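3',5'-cyclic-nucleotide phosphodiesterase 1 (Saccharomyces cerevisiae S288C, PDB 4OJX) is a class-II phosphodiesterase of the metallo-hydrolase/oxidoreductase clan, an alpha/beta protein of two packed sheets with two zinc ions beside one another. Local coordinates at residues T7-N12 against C22-P27; P33-V38 against Q119-Y124; I239-D244 against G275-C280. All blocks are in the same frame, centred on the assembly; numbering follows the deposited sequence.

Overall arrangement
All three contacts are buried pairings of neighbouring strands, yet they differ in direction and chemistry: contact 1 is antiparallel, contacts 2 and 3 parallel. Contacts 1 and 2 belong to one mixed sheet and share a boundary there, F23 O and V38 N, 2.7 Å apart, probably being hydrogen-bonded. Contact 2 lies farther out, its centre about 13 Å from the centre of the chain, against about 6 Å for the centre of contact 1, and includes partly exposed residues. Contact 3 belongs to the second large sheet and meets contact 1 through apolar side chains, with F23 CD2 3.5 Å from V241 CG1. All three combine backbone bonds with apolar packing, but contact 3 alone runs on into a zinc ligand, D244.

Contact 1 (T7-N12 against C22-P27); sequences TILGAN and CFILKP
L9 reaches across to strand 22-27 with one methyl branch: CD1 lies 3.6 Å from CG1 of I24, the two side chains meeting at a slant, and the same CD1 is 4.0 Å from SG of C22. The first torsion of L9 (chi1 -66°) turns CG to the side opposite its carbonyl carbon, which carries CD1 over to I24 and C22. T7 approaches I24 differently. Their side chains run alongside each other in the same direction, CB to CB at 3.8 Å, and a water links OG1 of T7 to O of I24, the second of these bonds being weak. The other face of the pairing carries I8 and F23; CG2 of I8 stands at the ring edge, 4.3 Å from CE1, while O of G10 approaches that ring obliquely.

The backbone explains why L9 joins the side occupied by T7, C22 and I24. T7 and I24 form a hydrogen-bonded antiparallel pair, T7 N to I24 O being 2.8 Å, and I8 faces F23 in a non-hydrogen-bonded pair. Beyond that the register slips by one residue, and O of C22 receives both G10 N (3.1 Å, in the carbonyl plane on a lone pair) and, weakly, L9 N. C22 N returns a bond to G10 O. L9 then packs on helix 44-53, at Q46, L47 and M50, whereas F23 leans on V241 of the second large sheet. Two residues opposite one make this a classic beta bulge, set where the first strand of a long-looped hairpin turns its corner beside a two-sheet core.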
ATOM      1  N   THR A   7      -8.645 -16.608   3.603  1.00  9.97           N
ATOM      2  CA  THR A   7      -7.248 -16.292   3.340  1.00 10.33           C
ATOM      3  C   THR A   7      -6.941 -14.920   3.921  1.00 10.59           C
ATOM      4  O   THR A   7      -7.575 -13.930   3.561  1.00 11.16           O
ATOM      5  CB  THR A   7      -6.941 -16.256   1.835  1.00 12.34           C
ATOM      6  OG1 THR A   7      -7.480 -17.414   1.189  1.00 14.54           O
ATOM      7  CG2 THR A   7      -5.438 -16.195   1.597  1.00 14.12           C
ATOM      8  N   ILE A   8      -5.984 -14.862   4.837  1.00 10.62           N
ATOM      9  CA  ILE A   8      -5.610 -13.592   5.452  1.00 10.22           C
ATOM     10  C   ILE A   8      -4.558 -12.926   4.576  1.00 10.08           C
ATOM     11  O   ILE A   8      -3.392 -13.297   4.618  1.00 11.63           O
ATOM     12  CB  ILE A   8      -5.079 -13.790   6.887  1.00 11.58           C
ATOM     13  CG1 ILE A   8      -6.068 -14.642   7.698  1.00 14.05           C
ATOM     14  CG2 ILE A   8      -4.786 -12.434   7.528  1.00 11.25           C
ATOM     15  CD1 ILE A   8      -5.597 -15.056   9.066  1.00 18.97           C
ATOM     16  N   LEU A   9      -4.973 -11.970   3.753  1.00 10.28           N
ATOM     17  CA  LEU A   9      -4.007 -11.229   2.944  1.00 10.79           C
ATOM     18  C   LEU A   9      -3.342 -10.135   3.739  1.00 10.89           C
ATOM     19  O   LEU A   9      -2.149  -9.891   3.587  1.00 13.37           O
ATOM     20  CB  LEU A   9      -4.633 -10.658   1.671  1.00 12.17           C
ATOM     21  CG  LEU A   9      -5.107 -11.688   0.647  1.00 12.66           C
ATOM     22  CD1 LEU A   9      -5.509 -10.975  -0.633  1.00 13.46           C
ATOM     23  CD2 LEU A   9      -4.077 -12.776   0.357  1.00 15.36           C
ATOM     24  N   GLY A  10      -4.110  -9.477   4.594  1.00 10.44           N
ATOM     25  CA  GLY A  10      -3.583  -8.389   5.400  1.00 10.82           C
ATOM     26  C   GLY A  10      -4.324  -8.279   6.702  1.00 10.61           C
ATOM     27  O   GLY A  10      -5.557  -8.313   6.728  1.00 11.92           O
ATOM     28  N   ALA A  11      -3.575  -8.158   7.790  1.00 11.78           N
ATOM     29  CA  ALA A  11      -4.170  -7.974   9.103  1.00 13.59           C
ATOM     30  C   ALA A  11      -3.465  -6.877   9.897  1.00 12.72           C
ATOM     31  O   ALA A  11      -3.652  -6.774  11.093  1.00 14.93           O
ATOM     32  CB  ALA A  11      -4.167  -9.288   9.873  1.00 15.60           C
ATOM     33  N   ASN A  12      -2.688  -6.050   9.211  1.00 11.21           N
ATOM     34  CA  ASN A  12      -1.902  -4.983   9.828  1.00 11.41           C
ATOM     35  C   ASN A  12      -2.774  -3.747  10.024  1.00  9.88           C
ATOM     36  O   ASN A  12      -3.412  -3.306   9.074  1.00 12.12           O
ATOM     37  CB  ASN A  12      -0.730  -4.698   8.878  1.00 12.93           C
ATOM     38  CG  ASN A  12       0.098  -3.489   9.253  1.00 13.34           C
ATOM     39  OD1 ASN A  12       0.098  -3.026  10.383  1.00 12.73           O
ATOM     40  ND2 ASN A  12       0.819  -2.974   8.269  1.00 17.44           N
ATOM     41  N   CYS A  22      -7.327  -7.055   4.556  1.00  8.60           N
ATOM     42  CA  CYS A  22      -8.031  -7.730   3.463  1.00  9.34           C
ATOM     43  C   CYS A  22      -8.111  -9.217   3.742  1.00  8.77           C
ATOM     44  O   CYS A  22      -7.083  -9.847   4.018  1.00  9.42           O
ATOM     45  CB  CYS A  22      -7.329  -7.502   2.121  1.00 10.09           C
ATOM     46  SG  CYS A  22      -8.173  -8.316   0.743  1.00 11.54           S
ATOM     47  N   PHE A  23      -9.322  -9.771   3.659  1.00  8.82           N
ATOM     48  CA  PHE A  23      -9.539 -11.204   3.845  1.00  9.46           C
ATOM     49  C   PHE A  23     -10.252 -11.749   2.622  1.00  9.71           C
ATOM     50  O   PHE A  23     -11.237 -11.161   2.171  1.00 12.13           O
ATOM     51  CB  PHE A  23     -10.383 -11.443   5.101  1.00 10.74           C
ATOM     52  CG  PHE A  23      -9.946 -10.621   6.280  1.00 10.19           C
ATOM     53  CD1 PHE A  23      -8.698 -10.810   6.864  1.00 11.70           C
ATOM     54  CD2 PHE A  23     -10.776  -9.633   6.788  1.00 10.69           C
ATOM     55  CE1 PHE A  23      -8.295 -10.032   7.938  1.00 12.34           C
ATOM     56  CE2 PHE A  23     -10.383  -8.863   7.874  1.00 12.58           C
ATOM     57  CZ  PHE A  23      -9.138  -9.059   8.447  1.00 12.15           C
ATOM     58  N   ILE A  24      -9.777 -12.870   2.092  1.00  9.78           N
ATOM     59  CA  ILE A  24     -10.446 -13.531   0.985  1.00  9.98           C
ATOM     60  C   ILE A  24     -11.296 -14.665   1.534  1.00  9.80           C
ATOM     61  O   ILE A  24     -10.853 -15.405   2.417  1.00 10.51           O
ATOM     62  CB  ILE A  24      -9.415 -14.100  -0.019  1.00 12.53           C
ATOM     63  CG1 ILE A  24      -8.513 -13.001  -0.572  1.00 14.57           C
ATOM     64  CG2 ILE A  24     -10.089 -14.931  -1.111  1.00 13.37           C
ATOM     65  CD1 ILE A  24      -9.257 -11.922  -1.302  1.00 16.11           C
ATOM     66  N   LEU A  25     -12.512 -14.808   1.011  1.00  9.77           N
ATOM     67  CA  LEU A  25     -13.421 -15.874   1.436  1.00 10.26           C
ATOM     68  C   LEU A  25     -13.822 -16.748   0.266  1.00 10.23           C
ATOM     69  O   LEU A  25     -14.062 -16.251  -0.838  1.00 10.61           O
ATOM     70  CB  LEU A  25     -14.705 -15.281   2.010  1.00 10.91           C
ATOM     71  CG  LEU A  25     -14.616 -14.178   3.061  1.00 11.94           C
ATOM     72  CD1 LEU A  25     -16.011 -13.718   3.462  1.00 13.43           C
ATOM     73  CD2 LEU A  25     -13.845 -14.665   4.270  1.00 13.99           C
ATOM     74  N   LYS A  26     -13.945 -18.046   0.540  1.00 10.23           N
ATOM     75  CA  LYS A  26     -14.563 -18.984  -0.399  1.00 10.77           C
ATOM     76  C   LYS A  26     -15.124 -20.166   0.380  1.00 11.09           C
ATOM     77  O   LYS A  26     -14.732 -20.409   1.524  1.00 11.15           O
ATOM     78  CB  LYS A  26     -13.569 -19.458  -1.471  1.00 11.31           C
ATOM     79  CG  LYS A  26     -12.418 -20.289  -0.925  1.00 11.98           C
ATOM     80  CD  LYS A  26     -11.512 -20.827  -2.035  1.00 12.94           C
ATOM     81  CE  LYS A  26     -12.089 -22.024  -2.798  1.00 13.37           C
ATOM     82  NZ  LYS A  26     -12.271 -23.230  -1.945  1.00 14.36           N
ATOM     83  N   PRO A  27     -16.049 -20.917  -0.237  1.00 11.21           N
ATOM     84  CA  PRO A  27     -16.487 -22.158   0.402  1.00 11.68           C
ATOM     85  C   PRO A  27     -15.336 -23.137   0.551  1.00 11.92           C
ATOM     86  O   PRO A  27     -14.441 -23.191  -0.303  1.00 12.49           O
ATOM     87  CB  PRO A  27     -17.530 -22.713  -0.582  1.00 12.42           C
ATOM     88  CG  PRO A  27     -18.005 -21.515  -1.334  1.00 12.32           C
ATOM     89  CD  PRO A  27     -16.786 -20.648  -1.484  1.00 11.92           C
TER
HETATM   90  O   HOH W   1     -10.140 -17.986   0.922  1.00 13.94           O

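Contact 2 (P33-V38 against Q119-Y124); sequences PELIAV and QGITDY
A37 N donates to O of D123 at 2.9 Å with an almost straight N-H...O angle of 174°, the donor nearly in line with the carbonyl bond. At the other end of the pairing L35 N reaches O of G120 at 2.8 Å, but from above the carbonyl plane, 47° out of it. Between them T122 N makes only a weak bond to O of L35, at 3.3 Å. The unevenness follows from the register: L35 pairs with I121 and A37 with Y124, two residues' advance on one strand against three on the other. I121, the centre of an inverse gamma turn, falls at the start of this irregular span, and the N of D123 is buried there without a partner.

Packing gathers on the largely apolar face that carries L35, A37, I121 and Y124. I121 serves both neighbours: CG1, set opposite its carbonyl carbon by chi1 of -54°, lies 3.7 Å from CD1 of L35, whereas CG2 sits 3.9 Å from CB of A37. CB of A37 also approaches the Y124 ring obliquely, 3.6 Å from its CD2. I24 of strand 22-27 touches L35, A37 and I121 on this face. On the other, I36 packs on C199 and F202 beside the carboxylate of D123, which is bonded to T200 and W156. Here the mixed sheet changes from antiparallel pairing (22-27 with 35-38) to parallel pairing (35-38 with 121-125). With one nearly straight and one bent backbone bond at its ends, the irregular middle relies on the weak T122 bond and on side-chain packing.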
ATOM      1  N   PRO A  33     -12.951 -20.750  -9.435  1.00 14.33           N
ATOM      2  CA  PRO A  33     -11.974 -19.654  -9.334  1.00 15.37           C
ATOM      3  C   PRO A  33     -12.494 -18.424  -8.586  1.00 14.73           C
ATOM      4  O   PRO A  33     -11.709 -17.558  -8.197  1.00 15.77           O
ATOM      5  CB  PRO A  33     -11.684 -19.311 -10.799  1.00 18.06           C
ATOM      6  CG  PRO A  33     -12.892 -19.768 -11.541  1.00 18.71           C
ATOM      7  CD  PRO A  33     -13.354 -21.007 -10.828  1.00 16.35           C
ATOM      8  N   GLU A  34     -13.800 -18.343  -8.377  1.00 13.80           N
ATOM      9  CA  GLU A  34     -14.402 -17.154  -7.785  1.00 13.83           C
ATOM     10  C   GLU A  34     -14.056 -16.991  -6.310  1.00 13.21           C
ATOM     11  O   GLU A  34     -14.000 -17.958  -5.547  1.00 13.59           O
ATOM     12  CB  GLU A  34     -15.921 -17.170  -7.979  1.00 16.65           C
ATOM     13  CG  GLU A  34     -16.368 -16.938  -9.421  1.00 20.01           C
ATOM     14  CD  GLU A  34     -16.292 -18.178 -10.300  1.00 22.85           C
ATOM     15  OE1 GLU A  34     -16.154 -19.297  -9.768  1.00 21.45           O
ATOM     16  OE2 GLU A  34     -16.374 -18.027 -11.538  1.00 29.68           O
ATOM     17  N   LEU A  35     -13.817 -15.738  -5.928  1.00 11.98           N
ATOM     18  CA  LEU A  35     -13.408 -15.375  -4.578  1.00 11.63           C
ATOM     19  C   LEU A  35     -14.093 -14.085  -4.174  1.00 11.20           C
ATOM     20  O   LEU A  35     -14.333 -13.222  -5.017  1.00 13.31           O
ATOM     21  CB  LEU A  35     -11.897 -15.142  -4.535  1.00 11.66           C
ATOM     22  CG  LEU A  35     -11.004 -16.336  -4.876  1.00 12.50           C
ATOM     23  CD1 LEU A  35      -9.568 -15.884  -5.101  1.00 13.84           C
ATOM     24  CD2 LEU A  35     -11.079 -17.399  -3.787  1.00 14.28           C
ATOM     25  N   ILE A  36     -14.406 -13.966  -2.890  1.00 11.10           N
ATOM     26  CA  ILE A  36     -14.891 -12.725  -2.294  1.00 11.64           C
ATOM     27  C   ILE A  36     -13.763 -12.100  -1.491  1.00 10.42           C
ATOM     28  O   ILE A  36     -13.008 -12.807  -0.838  1.00 11.04           O
ATOM     29  CB  ILE A  36     -16.094 -12.997  -1.342  1.00 14.50           C
ATOM     30  CG1 ILE A  36     -17.373 -13.263  -2.156  1.00 16.85           C
ATOM     31  CG2 ILE A  36     -16.251 -11.879  -0.307  1.00 15.72           C
ATOM     32  CD1 ILE A  36     -18.561 -13.670  -1.309  1.00 19.23           C
ATOM     33  N   ALA A  37     -13.651 -10.779  -1.520  1.00 10.20           N
ATOM     34  CA  ALA A  37     -12.752 -10.078  -0.614  1.00  9.81           C
ATOM     35  C   ALA A  37     -13.561  -9.278   0.386  1.00  9.84           C
ATOM     36  O   ALA A  37     -14.541  -8.631   0.020  1.00 11.39           O
ATOM     37  CB  ALA A  37     -11.830  -9.145  -1.379  1.00 10.61           C
ATOM     38  N   VAL A  38     -13.162  -9.319   1.653  1.00  9.51           N
ATOM     39  CA  VAL A  38     -13.657  -8.358   2.626  1.00  9.28           C
ATOM     40  C   VAL A  38     -12.542  -7.365   2.862  1.00  9.22           C
ATOM     41  O   VAL A  38     -11.429  -7.736   3.260  1.00  9.29           O
ATOM     42  CB  VAL A  38     -14.098  -9.007   3.950  1.00 10.69           C
ATOM     43  CG1 VAL A  38     -14.720  -7.947   4.851  1.00 12.29           C
ATOM     44  CG2 VAL A  38     -15.092 -10.127   3.687  1.00 13.25           C
ATOM     45  N   GLN A 119      -7.947 -12.510 -10.972  1.00 13.53           N
ATOM     46  CA  GLN A 119      -9.110 -12.358 -11.846  1.00 15.48           C
ATOM     47  C   GLN A 119     -10.377 -12.937 -11.202  1.00 13.28           C
ATOM     48  O   GLN A 119     -11.477 -12.493 -11.483  1.00 14.93           O
ATOM     49  CB  GLN A 119      -8.822 -13.067 -13.174  1.00 18.75           C
ATOM     50  CG  GLN A 119      -9.908 -12.961 -14.231  1.00 24.84           C
ATOM     51  CD  GLN A 119      -9.620 -13.819 -15.449  1.00 30.92           C
ATOM     52  OE1 GLN A 119      -9.570 -15.049 -15.365  1.00 35.19           O
ATOM     53  NE2 GLN A 119      -9.435 -13.175 -16.589  1.00 33.80           N
ATOM     54  N   GLY A 120     -10.198 -13.932 -10.335  1.00 12.80           N
ATOM     55  CA  GLY A 120     -11.312 -14.555  -9.635  1.00 13.78           C
ATOM     56  C   GLY A 120     -11.887 -13.746  -8.478  1.00 13.16           C
ATOM     57  O   GLY A 120     -12.998 -14.053  -8.030  1.00 14.90           O
ATOM     58  N   ILE A 121     -11.143 -12.738  -7.995  1.00 14.52           N
ATOM     59  CA  ILE A 121     -11.587 -11.864  -6.893  1.00 17.19           C
ATOM     60  C   ILE A 121     -12.500 -10.826  -7.513  1.00 19.50           C
ATOM     61  O   ILE A 121     -12.035  -9.759  -7.955  1.00 21.19           O
ATOM     62  CB  ILE A 121     -10.388 -11.186  -6.165  1.00 17.31           C
ATOM     63  CG1 ILE A 121      -9.363 -12.217  -5.679  1.00 18.53           C
ATOM     64  CG2 ILE A 121     -10.858 -10.299  -5.013  1.00 20.56           C
ATOM     65  CD1 ILE A 121      -8.250 -11.640  -4.838  1.00 23.96           C
ATOM     66  N   THR A 122     -13.791 -11.158  -7.564  1.00 17.47           N
ATOM     67  CA  THR A 122     -14.783 -10.359  -8.296  1.00 20.77           C
ATOM     68  C   THR A 122     -15.805  -9.574  -7.465  1.00 19.96           C
ATOM     69  O   THR A 122     -16.585  -8.812  -8.040  1.00 19.62           O
ATOM     70  CB  THR A 122     -15.633 -11.259  -9.195  1.00 21.08           C
ATOM     71  OG1 THR A 122     -16.416 -12.127  -8.364  1.00 22.57           O
ATOM     72  CG2 THR A 122     -14.762 -12.071 -10.152  1.00 22.97           C
ATOM     73  N   ASP A 123     -15.861  -9.794  -6.151  1.00 14.27           N
ATOM     74  CA  ASP A 123     -16.715  -8.979  -5.281  1.00 12.51           C
ATOM     75  C   ASP A 123     -15.895  -8.582  -4.063  1.00 11.18           C
ATOM     76  O   ASP A 123     -15.315  -9.437  -3.413  1.00 11.41           O
ATOM     77  CB  ASP A 123     -17.965  -9.744  -4.775  1.00 15.47           C
ATOM     78  CG  ASP A 123     -18.992 -10.067  -5.865  1.00 18.04           C
ATOM     79  OD1 ASP A 123     -19.722  -9.172  -6.321  1.00 17.03           O
ATOM     80  OD2 ASP A 123     -19.120 -11.257  -6.189  1.00 23.40           O
ATOM     81  N   TYR A 124     -15.892  -7.293  -3.747  1.00 10.25           N
ATOM     82  CA  TYR A 124     -15.314  -6.773  -2.507  1.00  9.78           C
ATOM     83  C   TYR A 124     -16.441  -6.262  -1.631  1.00  9.87           C
ATOM     84  O   TYR A 124     -17.353  -5.588  -2.124  1.00 11.82           O
ATOM     85  CB  TYR A 124     -14.399  -5.585  -2.774  1.00 10.13           C
ATOM     86  CG  TYR A 124     -13.134  -5.838  -3.537  1.00 10.22           C
ATOM     87  CD1 TYR A 124     -13.143  -5.982  -4.921  1.00 11.73           C
ATOM     88  CD2 TYR A 124     -11.915  -5.870  -2.877  1.00 10.33           C
ATOM     89  CE1 TYR A 124     -11.960  -6.181  -5.617  1.00 12.93           C
ATOM     90  CE2 TYR A 124     -10.728  -6.068  -3.556  1.00 11.28           C
ATOM     91  CZ  TYR A 124     -10.755  -6.225  -4.924  1.00 11.87           C
ATOM     92  OH  TYR A 124      -9.572  -6.389  -5.613  1.00 13.05           O
TER

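Contact 3 (I239-D244 against G275-C280); sequences IIVCGD and GILVEC. With ZN (zinc ion), chain D; ZN (zinc ion), chain E; 5GP (guanosine-5'-monophosphate), chain C.
D244 meets E279 where the two strands have begun to part: CB of D244 is 3.6 Å from OE1 of E279, and its CA is nearer still, 3.3 Å from that oxygen. From CB the chain turns CG opposite the carbonyl carbon (chi1 -58°), toward the metals. OD1 binds neither zinc. OD2 of D244 binds both, at 2.2 Å to the zinc of chain D and 2.1 Å to that of chain E, so a single carboxylate oxygen bridges them. A water bridges them too, and the phosphate of guanosine-5'-monophosphate gives O2P to one zinc and O3P to the other; H128, H130, D132, H133, H213 and H326 complete the site. E279 OE1 is hydrogen-bonded to V245 N and H294 ND1, and OE2 to S281 OG and L295 N. NE2 of H294 holds the nucleotide, which makes E279 a second-shell residue.

Farther back the strands run parallel. L277 N bonds O of I240 at 2.8 Å and 172°, while C242 SG rests 3.8 Å from CB of V278. Past C242 a water lies between the strands, accepting from N of E279 and within hydrogen-bonding distance of O of G243. I240 and I276 face helix 256-267, the connection of this beta-alpha-beta unit, through F260, V264 and W261. V241 and L277 face F23 of strand 22-27 in the sheet of contacts 1 and 2, and strand 321-325 flanks strand 273-279.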
ATOM      1  N   ILE A 239     -19.859 -16.705   9.506  1.00 11.84           N
ATOM      2  CA  ILE A 239     -18.705 -15.992  10.038  1.00 11.55           C
ATOM      3  C   ILE A 239     -19.036 -14.509  10.077  1.00 10.82           C
ATOM      4  O   ILE A 239     -19.838 -14.018   9.280  1.00 11.29           O
ATOM      5  CB  ILE A 239     -17.415 -16.247   9.228  1.00 12.36           C
ATOM      6  CG1 ILE A 239     -17.649 -16.007   7.731  1.00 13.34           C
ATOM      7  CG2 ILE A 239     -16.879 -17.645   9.508  1.00 13.03           C
ATOM      8  CD1 ILE A 239     -16.399 -16.004   6.876  1.00 14.71           C
ATOM      9  N   ILE A 240     -18.420 -13.807  11.016  1.00 10.86           N
ATOM     10  CA  ILE A 240     -18.557 -12.360  11.117  1.00 10.38           C
ATOM     11  C   ILE A 240     -17.194 -11.749  10.809  1.00 10.14           C
ATOM     12  O   ILE A 240     -16.192 -12.145  11.397  1.00 10.32           O
ATOM     13  CB  ILE A 240     -19.021 -11.938  12.526  1.00 10.77           C
ATOM     14  CG1 ILE A 240     -20.396 -12.539  12.844  1.00 11.85           C
ATOM     15  CG2 ILE A 240     -19.013 -10.415  12.680  1.00 12.32           C
ATOM     16  CD1 ILE A 240     -20.775 -12.452  14.318  1.00 13.79           C
ATOM     17  N   VAL A 241     -17.168 -10.809   9.868  1.00  9.95           N
ATOM     18  CA  VAL A 241     -15.923 -10.162   9.454  1.00 10.41           C
ATOM     19  C   VAL A 241     -16.116  -8.664   9.645  1.00 10.18           C
ATOM     20  O   VAL A 241     -16.990  -8.056   9.020  1.00 10.76           O
ATOM     21  CB  VAL A 241     -15.516 -10.510   7.998  1.00 11.03           C
ATOM     22  CG1 VAL A 241     -14.125  -9.970   7.722  1.00 12.46           C
ATOM     23  CG2 VAL A 241     -15.539 -12.018   7.760  1.00 12.31           C
ATOM     24  N   CYS A 242     -15.289  -8.073  10.498  1.00 10.43           N
ATOM     25  CA  CYS A 242     -15.540  -6.720  10.994  1.00 10.60           C
ATOM     26  C   CYS A 242     -14.619  -5.664  10.410  1.00 10.74           C
ATOM     27  O   CYS A 242     -13.420  -5.888  10.193  1.00 11.46           O
ATOM     28  CB  CYS A 242     -15.379  -6.675  12.517  1.00 11.06           C
ATOM     29  SG  CYS A 242     -16.384  -7.858  13.429  1.00 12.52           S
ATOM     30  N   GLY A 243     -15.187  -4.485  10.208  1.00 10.53           N
ATOM     31  CA  GLY A 243     -14.382  -3.293  10.003  1.00 10.73           C
ATOM     32  C   GLY A 243     -13.956  -2.698  11.332  1.00  9.97           C
ATOM     33  O   GLY A 243     -14.432  -3.122  12.393  1.00 10.83           O
ATOM     34  N   ASP A 244     -13.077  -1.696  11.265  1.00 10.44           N
ATOM     35  CA  ASP A 244     -12.555  -0.987  12.443  1.00 10.38           C
ATOM     36  C   ASP A 244     -13.759  -0.512  13.272  1.00 10.42           C
ATOM     37  O   ASP A 244     -14.798  -0.126  12.712  1.00 10.74           O
ATOM     38  CB  ASP A 244     -11.704   0.261  12.065  1.00 11.32           C
ATOM     39  CG  ASP A 244     -10.477  -0.028  11.144  1.00 10.98           C
ATOM     40  OD1 ASP A 244     -10.311  -1.270  10.885  1.00 10.59           O
ATOM     41  OD2 ASP A 244      -9.754   1.003  10.670  1.00 13.14           O
ATOM     42  N   GLY A 275     -16.719 -18.204  13.517  1.00 12.95           N
ATOM     43  CA  GLY A 275     -15.611 -17.306  13.780  1.00 12.41           C
ATOM     44  C   GLY A 275     -16.058 -15.874  13.700  1.00 10.78           C
ATOM     45  O   GLY A 275     -17.000 -15.532  12.978  1.00 11.24           O
ATOM     46  N   ILE A 276     -15.355 -15.034  14.450  1.00 10.77           N
ATOM     47  CA  ILE A 276     -15.472 -13.585  14.321  1.00 11.39           C
ATOM     48  C   ILE A 276     -14.081 -13.011  14.123  1.00 10.81           C
ATOM     49  O   ILE A 276     -13.186 -13.274  14.929  1.00 11.40           O
ATOM     50  CB  ILE A 276     -16.214 -12.912  15.510  1.00 12.70           C
ATOM     51  CG1 ILE A 276     -16.250 -11.388  15.324  1.00 13.21           C
ATOM     52  CG2 ILE A 276     -15.646 -13.336  16.850  1.00 15.35           C
ATOM     53  CD1 ILE A 276     -17.244 -10.664  16.199  1.00 15.79           C
ATOM     54  N   LEU A 277     -13.913 -12.261  13.033  1.00 10.10           N
ATOM     55  CA  LEU A 277     -12.669 -11.556  12.741  1.00  9.58           C
ATOM     56  C   LEU A 277     -12.881 -10.115  13.145  1.00  9.43           C
ATOM     57  O   LEU A 277     -13.623  -9.386  12.493  1.00 10.46           O
ATOM     58  CB  LEU A 277     -12.312 -11.647  11.258  1.00 10.62           C
ATOM     59  CG  LEU A 277     -11.532 -12.876  10.787  1.00 11.80           C
ATOM     60  CD1 LEU A 277     -12.326 -14.155  10.994  1.00 12.76           C
ATOM     61  CD2 LEU A 277     -11.133 -12.743   9.315  1.00 13.04           C
ATOM     62  N   VAL A 278     -12.247  -9.715  14.240  1.00  9.42           N
ATOM     63  CA  VAL A 278     -12.541  -8.425  14.842  1.00 10.00           C
ATOM     64  C   VAL A 278     -11.249  -7.802  15.347  1.00 10.01           C
ATOM     65  O   VAL A 278     -10.355  -8.501  15.828  1.00 10.35           O
ATOM     66  CB  VAL A 278     -13.602  -8.544  15.976  1.00 11.11           C
ATOM     67  CG1 VAL A 278     -13.130  -9.488  17.077  1.00 12.44           C
ATOM     68  CG2 VAL A 278     -13.977  -7.173  16.526  1.00 12.99           C
ATOM     69  N   GLU A 279     -11.156  -6.481  15.260  1.00 10.46           N
ATOM     70  CA  GLU A 279      -9.928  -5.813  15.638  1.00 10.73           C
ATOM     71  C   GLU A 279      -9.650  -5.820  17.135  1.00 11.11           C
ATOM     72  O   GLU A 279     -10.560  -5.829  17.971  1.00 11.66           O
ATOM     73  CB  GLU A 279      -9.921  -4.364  15.162  1.00 11.23           C
ATOM     74  CG  GLU A 279     -10.895  -3.431  15.876  1.00 11.47           C
ATOM     75  CD  GLU A 279     -10.333  -2.034  15.989  1.00 11.20           C
ATOM     76  OE1 GLU A 279     -10.758  -1.162  15.207  1.00 11.13           O
ATOM     77  OE2 GLU A 279      -9.447  -1.819  16.848  1.00 11.79           O
ATOM     78  N   CYS A 280      -8.365  -5.766  17.455  1.00 11.61           N
ATOM     79  CA  CYS A 280      -7.936  -5.196  18.716  1.00 11.41           C
ATOM     80  C   CYS A 280      -6.680  -4.409  18.387  1.00 11.57           C
ATOM     81  O   CYS A 280      -5.569  -4.936  18.463  1.00 12.93           O
ATOM     82  CB  CYS A 280      -7.684  -6.266  19.775  1.00 12.22           C
ATOM     83  SG  CYS A 280      -7.556  -5.560  21.434  1.00 13.33           S
TER
HETATM   84 ZN    ZN D 403     -10.248   3.047   9.912  1.00 14.06          ZN
HETATM   85 ZN    ZN E 404      -8.021   0.460   9.570  1.00 12.28          ZN
HETATM   86  P   5GP C 402      -7.213   3.434  11.324  1.00 17.77           P
HETATM   87  O1P 5GP C 402      -6.572   3.633  12.632  1.00 18.84           O
HETATM   88  O2P 5GP C 402      -8.687   3.748  11.317  1.00 15.92           O
HETATM   89  O3P 5GP C 402      -6.877   2.078  10.765  1.00 20.81           O
HETATM   90  O5' 5GP C 402      -6.495   4.529  10.441  1.00 24.33           O
HETATM   91  C5' 5GP C 402      -6.628   5.935  10.845  1.00 30.06           C
HETATM   92  C4' 5GP C 402      -5.478   6.500  11.742  1.00 32.15           C
HETATM   93  O4' 5GP C 402      -5.749   7.890  12.066  1.00 34.56           O
HETATM   94  C3' 5GP C 402      -5.412   5.797  13.101  1.00 36.78           C
HETATM   95  O3' 5GP C 402      -4.229   4.997  13.155  1.00 36.56           O
HETATM   96  C2' 5GP C 402      -5.360   6.864  14.187  1.00 39.82           C
HETATM   97  O2' 5GP C 402      -4.148   6.727  14.964  1.00 49.13           O
HETATM   98  C1' 5GP C 402      -5.321   8.180  13.432  1.00 40.15           C
HETATM   99  N9  5GP C 402      -6.227   9.198  14.071  1.00 39.15           N
HETATM  100  C8  5GP C 402      -7.550   9.219  13.909  1.00 37.34           C
HETATM  101  N7  5GP C 402      -8.042  10.244  14.594  1.00 36.82           N
HETATM  102  C5  5GP C 402      -7.028  10.863  15.193  1.00 42.16           C
HETATM  103  C6  5GP C 402      -7.005  11.936  15.991  1.00 44.45           C
HETATM  104  O6  5GP C 402      -8.041  12.530  16.290  1.00 47.98           O
HETATM  105  N1  5GP C 402      -5.788  12.400  16.501  1.00 45.89           N
HETATM  106  C2  5GP C 402      -4.624  11.714  16.151  1.00 43.64           C
HETATM  107  N2  5GP C 402      -3.458  12.134  16.628  1.00 43.73           N
HETATM  108  N3  5GP C 402      -4.704  10.638  15.344  1.00 42.25           N
HETATM  109  C4  5GP C 402      -5.896  10.217  14.869  1.00 40.79           C
HETATM  110  O   HOH W   2     -11.553  -7.692  11.160  1.00 12.13           O
HETATM  111  O   HOH W   3     -12.604  -5.031  13.328  1.00 11.80           O
HETATM  112  O   HOH W   4      -8.648   2.281   8.981  1.00 14.34           O